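Long-range contact in proximal thread matrix protein 1 (Mytilus galloprovincialis, PDB 4CN9), which probably binds collagen as a two-domain, zinc-containing matrix protein of the mussel byssus, built from von Willebrand factor type A domains: residues 218-222 against 236-240. Numbering follows the deposited sequence.
Sequences KNYVL and LVIDL
Leu240 carries CG anti to its own carbonyl carbon (chi1 -64°), which sends both of its methyls out from helix 234-241 to Tyr220 and Leu222. In Leu222 the same choice at chi1 (-57°), followed by an extended chi2, turns CD1 into the helix, among Leu236, Val237 and Leu240. CD2 of Leu240 sits over the middle of the Tyr220 ring, 3.8 Å from its centroid and 5° off the normal, a CH-pi contact with the methyl nearly equidistant from all six ring carbons. The carbonyl O of Asn219 lies 3.7 Å from the same CD2, while CD1 of Leu240 rests 3.9 Å from Tyr220 CA; both methyls of the leucine lie near that oxygen, at the end of the 3-10 segment 218-220. With an alanine in place of Tyr220, Leu240 CD2 would probably lose the flat surface it rests on and a gap would open where the ring lies beside Leu240, Thr196 and Ile198. The contact belongs to the first von Willebrand factor type A domain, an alpha/beta fold in which strand 221-224 forms an outer edge of the mixed sheet and helix 234-241 packs against one face of that sheet. Backbone hydrogen bonds join Tyr220 and Leu222 to the neighbouring strand 195-202, whose Ile198 touches both Tyr220 and Leu240. Leu222 reaches toward Leu240 tip to tip, CD1 to CD1 at 4.1 Å. Leu222 CD1 also meets Leu236 CB at 3.8 Å and crowds Val237 CG2 at 3.3 Å, a tight methyl-methyl approach. Val237 continues inward to Ile200 and to Phe80 and Leu84 of helix 73-85, whereas Leu236, on the more exposed side of the helix, borders Leu222 with its CD1 4.2 Å from Leu222 CD2. No hydrogen bond crosses between 218-222 and 236-240.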
loop_
_atom_site.group_PDB
_atom_site.type_symbol
_atom_site.label_atom_id
_atom_site.label_comp_id
_atom_site.label_asym_id
_atom_site.label_seq_id
_atom_site.Cartn_x
_atom_site.Cartn_y
_atom_site.Cartn_z
ATOM N N LYS A 218 -1.437 1.411 -3.658
ATOM C CA LYS A 218 -1.778 1.621 -5.064
ATOM C C LYS A 218 -0.713 1.108 -6.026
ATOM O O LYS A 218 -1.051 0.615 -7.101
ATOM C CB LYS A 218 -2.033 3.099 -5.348
ATOM C CG LYS A 218 -3.272 3.654 -4.690
ATOM C CD LYS A 218 -3.300 5.175 -4.881
ATOM C CE LYS A 218 -4.529 5.802 -4.263
ATOM N NZ LYS A 218 -4.402 7.290 -4.248
ATOM N N ASN A 219 0.562 1.206 -5.669
ATOM C CA ASN A 219 1.580 0.686 -6.577
ATOM C C ASN A 219 1.838 -0.814 -6.461
ATOM O O ASN A 219 2.734 -1.328 -7.113
ATOM C CB ASN A 219 2.888 1.485 -6.560
ATOM C CG ASN A 219 3.417 1.745 -5.175
ATOM O OD1 ASN A 219 3.194 0.972 -4.235
ATOM N ND2 ASN A 219 4.154 2.856 -5.041
ATOM N N TYR A 220 1.030 -1.514 -5.665
ATOM C CA TYR A 220 1.008 -2.976 -5.699
ATOM C C TYR A 220 -0.032 -3.498 -6.698
ATOM O O TYR A 220 -0.349 -4.702 -6.717
ATOM C CB TYR A 220 0.701 -3.528 -4.307
ATOM C CG TYR A 220 1.844 -3.421 -3.327
ATOM C CD1 TYR A 220 2.391 -2.182 -2.992
ATOM C CD2 TYR A 220 2.360 -4.550 -2.716
ATOM C CE1 TYR A 220 3.429 -2.084 -2.092
ATOM C CE2 TYR A 220 3.413 -4.463 -1.807
ATOM C CZ TYR A 220 3.931 -3.230 -1.491
ATOM O OH TYR A 220 4.962 -3.141 -0.583
ATOM N N VAL A 221 -0.586 -2.598 -7.508
ATOM C CA VAL A 221 -1.491 -2.971 -8.590
ATOM C C VAL A 221 -0.738 -2.916 -9.910
ATOM O O VAL A 221 -0.144 -1.891 -10.247
ATOM C CB VAL A 221 -2.689 -2.027 -8.698
ATOM C CG1 VAL A 221 -3.560 -2.420 -9.908
ATOM C CG2 VAL A 221 -3.509 -2.039 -7.409
ATOM N N LEU A 222 -0.743 -4.025 -10.639
ATOM C CA LEU A 222 -0.105 -4.095 -11.950
ATOM C C LEU A 222 -1.163 -4.387 -13.009
ATOM O O LEU A 222 -2.108 -5.136 -12.765
ATOM C CB LEU A 222 0.964 -5.173 -11.953
ATOM C CG LEU A 222 2.045 -5.007 -10.881
ATOM C CD1 LEU A 222 2.929 -6.209 -10.872
ATOM C CD2 LEU A 222 2.851 -3.745 -11.096
ATOM N N LEU A 236 8.349 -7.161 -11.807
ATOM C CA LEU A 236 7.608 -6.249 -10.944
ATOM C C LEU A 236 6.882 -6.977 -9.805
ATOM O O LEU A 236 6.858 -6.505 -8.672
ATOM C CB LEU A 236 6.594 -5.465 -11.777
ATOM C CG LEU A 236 7.186 -4.469 -12.779
ATOM C CD1 LEU A 236 6.110 -3.891 -13.691
ATOM C CD2 LEU A 236 7.901 -3.352 -12.048
ATOM N N VAL A 237 6.285 -8.122 -10.107
ATOM C CA VAL A 237 5.560 -8.870 -9.102
ATOM C C VAL A 237 6.513 -9.415 -8.059
ATOM O O VAL A 237 6.237 -9.350 -6.870
ATOM C CB VAL A 237 4.726 -10.009 -9.728
ATOM C CG1 VAL A 237 4.151 -10.914 -8.656
ATOM C CG2 VAL A 237 3.610 -9.433 -10.584
ATOM N N ILE A 238 7.646 -9.950 -8.500
ATOM C CA ILE A 238 8.625 -10.484 -7.578
ATOM C C ILE A 238 9.212 -9.369 -6.708
ATOM O O ILE A 238 9.458 -9.572 -5.527
ATOM C CB ILE A 238 9.769 -11.203 -8.319
ATOM C CG1 ILE A 238 9.215 -12.364 -9.153
ATOM C CG2 ILE A 238 10.821 -11.677 -7.331
ATOM C CD1 ILE A 238 8.332 -13.335 -8.384
ATOM N N ASP A 239 9.439 -8.201 -7.306
ATOM C CA ASP A 239 9.966 -7.053 -6.568
ATOM C C ASP A 239 9.030 -6.651 -5.443
ATOM O O ASP A 239 9.478 -6.358 -4.338
ATOM C CB ASP A 239 10.179 -5.853 -7.496
ATOM C CG ASP A 239 11.383 -6.026 -8.410
ATOM O OD1 ASP A 239 12.207 -6.924 -8.146
ATOM O OD2 ASP A 239 11.500 -5.260 -9.387
ATOM N N LEU A 240 7.729 -6.622 -5.736
ATOM C CA LEU A 240 6.723 -6.290 -4.719
ATOM C C LEU A 240 6.555 -7.407 -3.694
ATOM O O LEU A 240 6.361 -7.138 -2.502
ATOM C CB LEU A 240 5.377 -5.986 -5.377
ATOM C CG LEU A 240 5.301 -4.765 -6.292
ATOM C CD1 LEU A 240 4.103 -4.866 -7.231
ATOM C CD2 LEU A 240 5.214 -3.493 -5.458
#